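Local coordinates for ssDNA binding protein (Pyrococcus furiosus, PDB 4PSM), which binds single-stranded DNA, probably by enclosing it in tunnels that run between the subunits of its four-chain assembly, at residues 3-7 with 64-68; 15-19 with 43-48; 35-40 with 73-77; 54-60 with 84-89. All blocks are in the same frame, centred on the assembly; numbering follows the deposited sequence.

Contact 1 (3-7 with 64-68); sequences PKLMT and ISVDF
Thr7 turns its hydroxyl into the position between backbone N and carbonyl carbon (chi1 59°), which carries OG1 across to the neighbouring strand to accept a bond from Ile64 N at 2.8 Å. The backbone of the same threonine donates to the same isoleucine, Thr7 N to Ile64 O at 3.0 Å, so one residue both gives and takes at this end of the pairing. From there the antiparallel pairing continues back to Pro3. Leu5 and Val66 form the hydrogen-bonded pair, with Leu5 N 2.7 Å from Val66 O and Val66 N 2.9 Å from Leu5 O; a weak bond joins Phe68 N to Pro3 O. The two faces differ in character. On one, Leu5 CB meets Val66 CG1 at 3.8 Å, and CE2 of the Phe68 ring comes up to Leu5 CB while Pro3 CB lies over the rim of one ring face. On the other, the Lys4 chain bends at chi3 and lays CE 3.1 Å from Asp67 OD1, although its ammonium stops short of a salt bridge. Strand 74-87 pairs with the far edge of 64-68, and helices 15-26 and 33-53 cover the face of Leu5, Val66 and Phe68.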
loop_
_atom_site.group_PDB
_atom_site.type_symbol
_atom_site.label_atom_id
_atom_site.label_comp_id
_atom_site.label_asym_id
_atom_site.label_seq_id
_atom_site.Cartn_x
_atom_site.Cartn_y
_atom_site.Cartn_z
ATOM N N PRO A 3 30.489 -0.398 -25.928
ATOM C CA PRO A 3 29.919 0.066 -24.659
ATOM C C PRO A 3 30.838 1.083 -24.009
ATOM O O PRO A 3 31.980 0.760 -23.688
ATOM C CB PRO A 3 29.881 -1.204 -23.795
ATOM C CG PRO A 3 30.208 -2.345 -24.729
ATOM C CD PRO A 3 31.040 -1.756 -25.814
ATOM N N LYS A 4 30.350 2.300 -23.817
ATOM C CA LYS A 4 31.185 3.337 -23.232
ATOM C C LYS A 4 30.489 4.026 -22.075
ATOM O O LYS A 4 29.301 4.339 -22.142
ATOM C CB LYS A 4 31.583 4.363 -24.290
ATOM C CG LYS A 4 32.837 5.157 -23.960
ATOM C CD LYS A 4 33.332 5.874 -25.206
ATOM C CE LYS A 4 33.426 4.895 -26.370
ATOM N NZ LYS A 4 33.355 5.562 -27.695
ATOM N N LEU A 5 31.238 4.250 -21.004
ATOM C CA LEU A 5 30.728 4.994 -19.865
ATOM C C LEU A 5 31.180 6.443 -19.984
ATOM O O LEU A 5 32.355 6.722 -20.200
ATOM C CB LEU A 5 31.206 4.353 -18.571
ATOM C CG LEU A 5 31.302 4.995 -17.182
ATOM C CD1 LEU A 5 31.287 6.523 -17.077
ATOM C CD2 LEU A 5 30.497 4.298 -16.107
HETATM N N MSE A 6 30.232 7.362 -19.862
HETATM C CA MSE A 6 30.530 8.779 -19.951
HETATM C C MSE A 6 29.783 9.541 -18.879
HETATM O O MSE A 6 28.569 9.401 -18.732
HETATM C CB MSE A 6 30.148 9.319 -21.319
HETATM C CG MSE A 6 30.791 8.583 -22.474
HETATM SE SE MSE A 6 30.225 9.346 -24.174
HETATM C CE MSE A 6 28.299 9.225 -23.940
ATOM N N THR A 7 30.517 10.352 -18.130
ATOM C CA THR A 7 29.922 11.128 -17.057
ATOM C C THR A 7 29.317 12.436 -17.560
ATOM O O THR A 7 28.369 12.956 -16.971
ATOM C CB THR A 7 30.955 11.453 -15.962
ATOM O OG1 THR A 7 32.042 12.181 -16.536
ATOM C CG2 THR A 7 31.481 10.183 -15.311
ATOM N N ILE A 64 34.655 12.174 -17.592
ATOM C CA ILE A 64 35.248 10.845 -17.574
ATOM C C ILE A 64 34.612 9.941 -18.621
ATOM O O ILE A 64 33.390 9.864 -18.745
ATOM C CB ILE A 64 35.140 10.197 -16.179
ATOM C CG1 ILE A 64 35.945 11.013 -15.166
ATOM C CG2 ILE A 64 35.610 8.742 -16.227
ATOM C CD1 ILE A 64 35.842 10.515 -13.749
ATOM N N SER A 65 35.462 9.266 -19.377
ATOM C CA SER A 65 35.023 8.317 -20.378
ATOM C C SER A 65 35.821 7.033 -20.203
ATOM O O SER A 65 36.997 7.054 -19.848
ATOM C CB SER A 65 35.236 8.877 -21.784
ATOM O OG SER A 65 34.718 10.190 -21.894
ATOM N N VAL A 66 35.177 5.908 -20.444
ATOM C CA VAL A 66 35.869 4.638 -20.352
ATOM C C VAL A 66 35.029 3.550 -20.989
ATOM O O VAL A 66 33.833 3.429 -20.718
ATOM C CB VAL A 66 36.209 4.271 -18.892
ATOM C CG1 VAL A 66 34.940 4.044 -18.090
ATOM C CG2 VAL A 66 37.110 3.042 -18.848
ATOM N N ASP A 67 35.660 2.782 -21.865
ATOM C CA ASP A 67 35.016 1.627 -22.457
ATOM C C ASP A 67 35.169 0.452 -21.511
ATOM O O ASP A 67 36.132 0.375 -20.736
ATOM C CB ASP A 67 35.618 1.304 -23.824
ATOM C CG ASP A 67 35.182 2.285 -24.894
ATOM O OD1 ASP A 67 34.190 1.997 -25.595
ATOM O OD2 ASP A 67 35.829 3.343 -25.029
ATOM N N PHE A 68 34.197 -0.448 -21.559
ATOM C CA PHE A 68 34.208 -1.629 -20.718
ATOM C C PHE A 68 33.407 -2.709 -21.416
ATOM O O PHE A 68 32.658 -2.438 -22.354
ATOM C CB PHE A 68 33.594 -1.320 -19.352
ATOM C CG PHE A 68 32.111 -1.073 -19.401
ATOM C CD1 PHE A 68 31.214 -2.085 -19.096
ATOM C CD2 PHE A 68 31.615 0.170 -19.767
ATOM C CE1 PHE A 68 29.847 -1.863 -19.148
ATOM C CE2 PHE A 68 30.249 0.398 -19.822
ATOM C CZ PHE A 68 29.365 -0.621 -19.508
#

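Contact 2 (15-19 with 43-48); sequences YANKV and LNKIIF
Asn44 is the bump that fills a hollow on the surface of helix 15-26, bordered by Tyr15, Ala16 and Val19. Asn44 CG sits 3.5 Å from Ala16 CB, and OD1 fits between Val19 CB, 3.3 Å away, and the CE1 corner of the tyrosine ring. Amide and ring planes stand nearly perpendicular, 87° apart, and the two side chains pass alongside one another, pointing opposite ways. The other end of the amide makes a weak bond, ND2 to Ala16 O. Tyr15 is the answering bump: with CG set between backbone N and carbonyl carbon (chi1 82°), its ring extends alongside Asn44 to the second helix, where OH donates to Asn44 O at 2.5 Å. That carbonyl also receives the helical bond from Phe48 N, so two donors grip one oxygen. Ile47 CG2 presses close to CE1 of the ring, while the methyls of Val19 approach Leu43 CD2 and Ile47 CD1 more loosely, at 4.1 Å from CG1 and 4.2 Å from CG2. The two helical segments run roughly antiparallel, at 147° with axes 10.0 Å apart. Beneath them lies the sheet: Tyr15 and Ile47 both rest on Ile64, Leu43 on Val66 and Trp77, and Val19 on Thr7.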
loop_
_atom_site.group_PDB
_atom_site.type_symbol
_atom_site.label_atom_id
_atom_site.label_comp_id
_atom_site.label_asym_id
_atom_site.label_seq_id
_atom_site.Cartn_x
_atom_site.Cartn_y
_atom_site.Cartn_z
ATOM N N TYR A 15 32.634 12.995 -8.668
ATOM C CA TYR A 15 32.856 12.172 -9.855
ATOM C C TYR A 15 32.451 10.728 -9.552
ATOM O O TYR A 15 31.830 10.056 -10.366
ATOM C CB TYR A 15 34.328 12.228 -10.317
ATOM C CG TYR A 15 35.237 11.297 -9.537
ATOM C CD1 TYR A 15 35.415 9.984 -9.937
ATOM C CD2 TYR A 15 35.879 11.722 -8.379
ATOM C CE1 TYR A 15 36.214 9.120 -9.213
ATOM C CE2 TYR A 15 36.687 10.868 -7.656
ATOM C CZ TYR A 15 36.850 9.565 -8.083
ATOM O OH TYR A 15 37.649 8.706 -7.368
ATOM N N ALA A 16 32.808 10.251 -8.368
ATOM C CA ALA A 16 32.665 8.836 -8.067
ATOM C C ALA A 16 31.186 8.411 -8.038
ATOM O O ALA A 16 30.814 7.392 -8.619
ATOM C CB ALA A 16 33.383 8.498 -6.772
ATOM N N ASN A 17 30.337 9.206 -7.395
ATOM C CA ASN A 17 28.900 8.950 -7.445
ATOM C C ASN A 17 28.357 8.978 -8.874
ATOM O O ASN A 17 27.496 8.176 -9.240
ATOM C CB ASN A 17 28.124 9.948 -6.572
ATOM C CG ASN A 17 28.236 9.648 -5.087
ATOM O OD1 ASN A 17 28.384 8.495 -4.684
ATOM N ND2 ASN A 17 28.158 10.690 -4.264
ATOM N N LYS A 18 28.858 9.904 -9.685
ATOM C CA LYS A 18 28.350 10.045 -11.039
ATOM C C LYS A 18 28.709 8.829 -11.882
ATOM O O LYS A 18 27.900 8.342 -12.677
ATOM C CB LYS A 18 28.874 11.324 -11.694
ATOM C CG LYS A 18 28.275 11.578 -13.069
ATOM C CD LYS A 18 26.762 11.772 -12.976
ATOM C CE LYS A 18 26.173 12.286 -14.284
ATOM N NZ LYS A 18 26.730 13.616 -14.668
ATOM N N VAL A 19 29.932 8.347 -11.708
ATOM C CA VAL A 19 30.371 7.156 -12.405
ATOM C C VAL A 19 29.414 6.009 -12.082
ATOM O O VAL A 19 28.880 5.358 -12.979
ATOM C CB VAL A 19 31.819 6.788 -12.014
ATOM C CG1 VAL A 19 32.156 5.369 -12.451
ATOM C CG2 VAL A 19 32.783 7.778 -12.618
ATOM N N LEU A 43 37.084 1.312 -10.486
ATOM C CA LEU A 43 37.371 2.405 -11.398
ATOM C C LEU A 43 37.596 3.719 -10.648
ATOM O O LEU A 43 38.558 4.442 -10.904
ATOM C CB LEU A 43 36.249 2.552 -12.428
ATOM C CG LEU A 43 36.477 3.664 -13.453
ATOM C CD1 LEU A 43 37.870 3.610 -14.071
ATOM C CD2 LEU A 43 35.381 3.776 -14.505
ATOM N N ASN A 44 36.709 4.016 -9.712
ATOM C CA ASN A 44 36.794 5.249 -8.942
ATOM C C ASN A 44 38.065 5.307 -8.113
ATOM O O ASN A 44 38.583 6.387 -7.825
ATOM C CB ASN A 44 35.544 5.433 -8.056
ATOM C CG ASN A 44 34.305 5.789 -8.868
ATOM O OD1 ASN A 44 34.422 6.358 -9.950
ATOM N ND2 ASN A 44 33.116 5.446 -8.357
ATOM N N LYS A 45 38.554 4.138 -7.712
ATOM C CA LYS A 45 39.820 4.049 -6.996
ATOM C C LYS A 45 40.942 4.538 -7.916
ATOM O O LYS A 45 41.757 5.371 -7.539
ATOM C CB LYS A 45 40.075 2.607 -6.562
ATOM C CG LYS A 45 39.785 2.320 -5.097
ATOM C CD LYS A 45 41.042 2.493 -4.243
ATOM C CE LYS A 45 42.126 1.486 -4.623
ATOM N NZ LYS A 45 43.358 1.627 -3.793
ATOM N N ILE A 46 40.953 4.015 -9.136
ATOM C CA ILE A 46 41.935 4.364 -10.137
ATOM C C ILE A 46 41.817 5.835 -10.520
ATOM O O ILE A 46 42.806 6.566 -10.547
ATOM C CB ILE A 46 41.762 3.482 -11.383
ATOM C CG1 ILE A 46 42.126 2.031 -11.055
ATOM C CG2 ILE A 46 42.589 4.015 -12.540
ATOM C CD1 ILE A 46 41.774 1.039 -12.153
ATOM N N ILE A 47 40.595 6.267 -10.801
ATOM C CA ILE A 47 40.351 7.644 -11.196
ATOM C C ILE A 47 40.892 8.608 -10.145
ATOM O O ILE A 47 41.575 9.581 -10.461
ATOM C CB ILE A 47 38.851 7.888 -11.423
ATOM C CG1 ILE A 47 38.380 7.127 -12.666
ATOM C CG2 ILE A 47 38.557 9.364 -11.566
ATOM C CD1 ILE A 47 36.897 7.237 -12.908
ATOM N N PHE A 48 40.609 8.315 -8.884
ATOM C CA PHE A 48 41.004 9.198 -7.802
ATOM C C PHE A 48 42.512 9.315 -7.677
ATOM O O PHE A 48 43.020 10.364 -7.292
ATOM C CB PHE A 48 40.425 8.723 -6.475
ATOM C CG PHE A 48 40.777 9.607 -5.319
ATOM C CD1 PHE A 48 39.980 10.689 -4.997
ATOM C CD2 PHE A 48 41.912 9.366 -4.560
ATOM C CE1 PHE A 48 40.294 11.508 -3.927
ATOM C CE2 PHE A 48 42.238 10.188 -3.494
ATOM C CZ PHE A 48 41.420 11.255 -3.173
#

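Contact 3 (35-40 with 73-77); sequences EVVKAA and GKIVW
The Trp77 indole presents its edge to helix 33-53 and carries Ile75 CG2 over the centre of one face, 3.9 Å above the plane. At that edge NE1 donates to Ala39 O (2.7 Å); the acceptor lies close to the ring plane, yet the donor stands 51° out of the carbonyl plane, so the bond meets the carbonyl from above. The second flat group, the Glu35 carboxylate, is also met from above its plane: Ile75 N reaches OE2 at 2.8 Å. Its other oxygen, OE1, faces the Lys74 chain, with Lys74 CD 3.2 Å away and Lys74 NZ in a long salt bridge at 3.7 Å. A bend at chi2 (63°) turns the carboxylate toward the strand. Were Glu35 cut back to alanine, Ile75 N would probably lose this acceptor and Lys74 the nearby negative charge. Between the two polar links Ala39 CB packs on Ile75 CB at 3.6 Å, and its small methyl lets the helix come near. Helix and strand segments run nearly parallel, 16° apart, with axes separated by 8.3 Å. Leu23 of helix 15-26 packs against Ala40, Ile75 and Trp77, while Phe68 and Val66 of strand 61-71 bring the neighbouring strand against Ile75 and the indole.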
loop_
_atom_site.group_PDB
_atom_site.type_symbol
_atom_site.label_atom_id
_atom_site.label_comp_id
_atom_site.label_asym_id
_atom_site.label_seq_id
_atom_site.Cartn_x
_atom_site.Cartn_y
_atom_site.Cartn_z
ATOM N N GLU A 35 27.673 -6.154 -8.508
ATOM C CA GLU A 35 28.764 -6.093 -9.480
ATOM C C GLU A 35 29.027 -4.654 -9.914
ATOM O O GLU A 35 30.177 -4.241 -10.033
ATOM C CB GLU A 35 28.469 -6.973 -10.706
ATOM C CG GLU A 35 29.439 -6.793 -11.863
ATOM C CD GLU A 35 30.865 -7.188 -11.512
ATOM O OE1 GLU A 35 31.058 -7.913 -10.515
ATOM O OE2 GLU A 35 31.797 -6.774 -12.236
ATOM N N VAL A 36 27.952 -3.903 -10.148
ATOM C CA VAL A 36 28.052 -2.496 -10.491
ATOM C C VAL A 36 28.792 -1.744 -9.393
ATOM O O VAL A 36 29.716 -0.971 -9.659
ATOM C CB VAL A 36 26.664 -1.868 -10.687
ATOM C CG1 VAL A 36 26.767 -0.350 -10.776
ATOM C CG2 VAL A 36 25.998 -2.435 -11.927
ATOM N N VAL A 37 28.388 -1.979 -8.153
ATOM C CA VAL A 37 29.025 -1.326 -7.020
ATOM C C VAL A 37 30.502 -1.688 -6.973
ATOM O O VAL A 37 31.357 -0.844 -6.720
ATOM C CB VAL A 37 28.350 -1.716 -5.694
ATOM C CG1 VAL A 37 29.252 -1.388 -4.507
ATOM C CG2 VAL A 37 27.013 -1.014 -5.563
ATOM N N LYS A 38 30.787 -2.955 -7.234
ATOM C CA LYS A 38 32.141 -3.471 -7.164
ATOM C C LYS A 38 32.992 -2.904 -8.308
ATOM O O LYS A 38 34.109 -2.450 -8.096
ATOM C CB LYS A 38 32.106 -5.003 -7.198
ATOM C CG LYS A 38 33.421 -5.694 -6.900
ATOM C CD LYS A 38 34.284 -5.831 -8.143
ATOM C CE LYS A 38 35.031 -7.158 -8.142
ATOM N NZ LYS A 38 35.716 -7.406 -6.844
ATOM N N ALA A 39 32.452 -2.918 -9.520
ATOM C CA ALA A 39 33.170 -2.418 -10.685
ATOM C C ALA A 39 33.444 -0.915 -10.578
ATOM O O ALA A 39 34.537 -0.447 -10.876
ATOM C CB ALA A 39 32.402 -2.726 -11.972
ATOM N N ALA A 40 32.440 -0.165 -10.150
ATOM C CA ALA A 40 32.562 1.277 -10.034
ATOM C C ALA A 40 33.574 1.626 -8.957
ATOM O O ALA A 40 34.381 2.535 -9.121
ATOM C CB ALA A 40 31.198 1.907 -9.720
ATOM N N GLY A 73 28.448 -11.645 -16.944
ATOM C CA GLY A 73 27.801 -10.777 -15.977
ATOM C C GLY A 73 28.777 -9.995 -15.118
ATOM O O GLY A 73 28.418 -9.507 -14.049
ATOM N N LYS A 74 30.016 -9.879 -15.586
ATOM C CA LYS A 74 31.041 -9.127 -14.861
ATOM C C LYS A 74 31.533 -7.950 -15.687
ATOM O O LYS A 74 31.822 -8.091 -16.871
ATOM C CB LYS A 74 32.226 -10.027 -14.500
ATOM C CG LYS A 74 31.921 -11.075 -13.450
ATOM C CD LYS A 74 32.179 -10.540 -12.054
ATOM C CE LYS A 74 32.029 -11.636 -11.012
ATOM N NZ LYS A 74 32.482 -11.188 -9.667
ATOM N N ILE A 75 31.623 -6.785 -15.063
ATOM C CA ILE A 75 32.127 -5.605 -15.756
ATOM C C ILE A 75 33.653 -5.632 -15.799
ATOM O O ILE A 75 34.319 -5.605 -14.761
ATOM C CB ILE A 75 31.633 -4.296 -15.098
ATOM C CG1 ILE A 75 30.105 -4.219 -15.143
ATOM C CG2 ILE A 75 32.238 -3.081 -15.793
ATOM C CD1 ILE A 75 29.529 -3.055 -14.380
ATOM N N VAL A 76 34.204 -5.708 -17.003
ATOM C CA VAL A 76 35.652 -5.668 -17.168
ATOM C C VAL A 76 36.063 -4.343 -17.807
ATOM O O VAL A 76 35.748 -4.052 -18.963
ATOM C CB VAL A 76 36.208 -6.902 -17.946
ATOM C CG1 VAL A 76 35.348 -8.139 -17.679
ATOM C CG2 VAL A 76 36.313 -6.626 -19.431
ATOM N N TRP A 77 36.734 -3.513 -17.024
ATOM C CA TRP A 77 37.143 -2.214 -17.514
ATOM C C TRP A 77 38.269 -2.388 -18.515
ATOM O O TRP A 77 39.049 -3.334 -18.429
ATOM C CB TRP A 77 37.600 -1.314 -16.365
ATOM C CG TRP A 77 36.523 -1.000 -15.367
ATOM C CD1 TRP A 77 36.480 -1.385 -14.058
ATOM C CD2 TRP A 77 35.335 -0.230 -15.598
ATOM N NE1 TRP A 77 35.340 -0.900 -13.456
ATOM C CE2 TRP A 77 34.620 -0.190 -14.380
ATOM C CE3 TRP A 77 34.806 0.430 -16.715
ATOM C CZ2 TRP A 77 33.409 0.485 -14.248
ATOM C CZ3 TRP A 77 33.598 1.093 -16.584
ATOM C CH2 TRP A 77 32.912 1.115 -15.358
#

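Contact 4 (54-60 with 84-89); sequences MGVKKED and IETYKK
Asp60 joins the two segments through both carboxylate oxygens. OD1 accepts from Lys89 N at 3.0 Å, met on the anti side and 18° out of the carboxylate plane, with a fairly straight N-H...O angle of 162°. OD2 takes two donors from opposite faces: Lys57 N of its own loop at 2.7 Å, and the ammonium of Lys88 in a salt bridge at 2.9 Å. Three bonds thus fix the rotation of this buried group, and the nearby ammonium probably stabilises its negative charge. The Lys88 chain folds back through bends at chi2 and chi3 to deliver NZ, which also comes close to Gly55 O, though at a poor angle. Shortening Asp60 to alanine is likely to strip Lys88 of its salt-bridge partner and leave Lys57 N and Lys89 N without their carboxylate acceptors. Apolar touches are sparse: Glu59 CB against Lys89 CD at 3.9 Å, and selenomethionine Met54 SE against Ile84 CG2 at 4.3 Å. Gly55, with positive phi, closes helix 33-53 in a Schellman motif before the loop leads to strand 61-71. After strand 74-87 the chain turns toward helix 93-141, where Tyr87 packs on Leu95 and Lys89 on Ala96; Tyr87 also touches Lys94 of a neighbouring subunit.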
loop_
_atom_site.group_PDB
_atom_site.type_symbol
_atom_site.label_atom_id
_atom_site.label_comp_id
_atom_site.label_asym_id
_atom_site.label_seq_id
_atom_site.Cartn_x
_atom_site.Cartn_y
_atom_site.Cartn_z
HETATM N N MSE A 54 47.114 14.462 -11.110
HETATM C CA MSE A 54 46.880 15.547 -12.054
HETATM C C MSE A 54 46.694 16.898 -11.376
HETATM O O MSE A 54 46.477 17.904 -12.046
HETATM C CB MSE A 54 45.659 15.243 -12.913
HETATM C CG MSE A 54 45.922 14.286 -14.047
HETATM SE SE MSE A 54 44.252 13.578 -14.747
HETATM C CE MSE A 54 44.916 12.784 -16.404
ATOM N N GLY A 55 46.779 16.923 -10.052
ATOM C CA GLY A 55 46.586 18.158 -9.312
ATOM C C GLY A 55 45.166 18.692 -9.420
ATOM O O GLY A 55 44.931 19.901 -9.339
ATOM N N VAL A 56 44.204 17.792 -9.603
ATOM C CA VAL A 56 42.805 18.199 -9.692
ATOM C C VAL A 56 42.221 18.483 -8.316
ATOM O O VAL A 56 42.342 17.674 -7.399
ATOM C CB VAL A 56 41.949 17.152 -10.409
ATOM C CG1 VAL A 56 40.513 17.617 -10.475
ATOM C CG2 VAL A 56 42.483 16.906 -11.807
ATOM N N LYS A 57 41.627 19.660 -8.167
ATOM C CA LYS A 57 40.928 20.029 -6.941
ATOM C C LYS A 57 39.472 19.578 -7.036
ATOM O O LYS A 57 38.994 19.218 -8.112
ATOM C CB LYS A 57 40.990 21.541 -6.747
ATOM C CG LYS A 57 42.401 22.107 -6.704
ATOM C CD LYS A 57 42.925 22.181 -5.279
ATOM C CE LYS A 57 42.099 23.148 -4.443
ATOM N NZ LYS A 57 42.536 23.182 -3.020
ATOM N N LYS A 58 38.747 19.601 -5.925
ATOM C CA LYS A 58 37.357 19.152 -5.979
ATOM C C LYS A 58 36.431 20.213 -6.580
ATOM O O LYS A 58 35.293 19.914 -6.936
ATOM C CB LYS A 58 36.858 18.661 -4.612
ATOM C CG LYS A 58 37.023 19.642 -3.475
ATOM C CD LYS A 58 36.186 19.215 -2.276
ATOM C CE LYS A 58 36.519 20.023 -1.025
ATOM N NZ LYS A 58 36.400 21.492 -1.235
ATOM N N GLU A 59 36.938 21.442 -6.701
ATOM C CA GLU A 59 36.213 22.548 -7.339
ATOM C C GLU A 59 36.314 22.465 -8.858
ATOM O O GLU A 59 35.489 23.017 -9.579
ATOM C CB GLU A 59 36.759 23.911 -6.884
ATOM C CG GLU A 59 36.534 24.233 -5.414
ATOM C CD GLU A 59 37.349 23.352 -4.486
ATOM O OE1 GLU A 59 38.593 23.335 -4.614
ATOM O OE2 GLU A 59 36.743 22.672 -3.632
ATOM N N ASP A 60 37.342 21.783 -9.338
ATOM C CA ASP A 60 37.515 21.602 -10.766
ATOM C C ASP A 60 36.401 20.742 -11.335
ATOM O O ASP A 60 35.706 20.031 -10.610
ATOM C CB ASP A 60 38.878 20.972 -11.077
ATOM C CG ASP A 60 40.042 21.851 -10.641
ATOM O OD1 ASP A 60 39.932 23.096 -10.729
ATOM O OD2 ASP A 60 41.070 21.293 -10.207
ATOM N N ILE A 84 40.296 11.218 -18.888
ATOM C CA ILE A 84 39.875 12.179 -17.887
ATOM C C ILE A 84 40.168 13.596 -18.380
ATOM O O ILE A 84 41.291 14.083 -18.262
ATOM C CB ILE A 84 40.593 11.959 -16.544
ATOM C CG1 ILE A 84 40.429 10.517 -16.070
ATOM C CG2 ILE A 84 40.071 12.933 -15.499
ATOM C CD1 ILE A 84 41.130 10.231 -14.762
ATOM N N GLU A 85 39.159 14.242 -18.952
ATOM C CA GLU A 85 39.252 15.650 -19.298
ATOM C C GLU A 85 39.060 16.479 -18.043
ATOM O O GLU A 85 38.155 16.227 -17.250
ATOM C CB GLU A 85 38.197 16.012 -20.336
ATOM C CG GLU A 85 38.327 15.233 -21.636
ATOM C CD GLU A 85 37.177 15.495 -22.588
ATOM O OE1 GLU A 85 36.252 16.243 -22.209
ATOM O OE2 GLU A 85 37.195 14.955 -23.714
ATOM N N THR A 86 39.923 17.468 -17.857
ATOM C CA THR A 86 39.864 18.303 -16.664
ATOM C C THR A 86 39.603 19.763 -17.023
ATOM O O THR A 86 39.993 20.228 -18.086
ATOM C CB THR A 86 41.151 18.185 -15.832
ATOM O OG1 THR A 86 41.215 19.267 -14.896
ATOM C CG2 THR A 86 42.373 18.234 -16.736
ATOM N N TYR A 87 38.934 20.477 -16.131
ATOM C CA TYR A 87 38.621 21.879 -16.362
ATOM C C TYR A 87 38.792 22.662 -15.075
ATOM O O TYR A 87 37.963 22.563 -14.174
ATOM C CB TYR A 87 37.199 22.022 -16.892
ATOM C CG TYR A 87 36.967 21.213 -18.143
ATOM C CD1 TYR A 87 37.165 21.769 -19.396
ATOM C CD2 TYR A 87 36.569 19.884 -18.069
ATOM C CE1 TYR A 87 36.961 21.028 -20.545
ATOM C CE2 TYR A 87 36.366 19.135 -19.214
ATOM C CZ TYR A 87 36.566 19.717 -20.449
ATOM O OH TYR A 87 36.369 18.987 -21.595
ATOM N N LYS A 88 39.875 23.432 -14.993
ATOM C CA LYS A 88 40.203 24.162 -13.777
ATOM C C LYS A 88 39.182 25.252 -13.503
ATOM O O LYS A 88 38.793 25.987 -14.410
ATOM C CB LYS A 88 41.601 24.759 -13.877
ATOM C CG LYS A 88 42.653 23.759 -14.315
ATOM C CD LYS A 88 42.833 22.652 -13.289
ATOM C CE LYS A 88 43.255 23.211 -11.937
ATOM N NZ LYS A 88 43.699 22.144 -10.975
ATOM N N LYS A 89 38.739 25.338 -12.252
ATOM C CA LYS A 89 37.763 26.339 -11.848
ATOM C C LYS A 89 38.157 27.739 -12.328
ATOM O O LYS A 89 37.334 28.475 -12.872
ATOM C CB LYS A 89 37.601 26.335 -10.325
ATOM C CG LYS A 89 36.660 27.418 -9.807
ATOM C CD LYS A 89 36.765 27.572 -8.303
ATOM C CE LYS A 89 35.851 28.673 -7.796
ATOM N NZ LYS A 89 35.919 28.820 -6.312
#

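In the fold
The four contacts illustrate how chemistry follows position in a small domain of helices packed on an antiparallel sheet. Contacts 2 and 3 both use helix 33-53, matching one turn of it to a strand and a later one to a helix; contact 3 is buried, contacts 1 and 2 partly so. Contact 1 pairs two strands by backbone bonds, with an apolar face turned inward and a more polar one outward. It meets contact 2 where Ile64 packs on Ile47 and contact 3 where Phe68 packs on Trp77. Contact 4 lies at the surface, about 25 Å from contact 3 between centres, although both use strand 74-87. There a carboxylate and lysines replace close apolar packing, beside the start of the long helix 93-141.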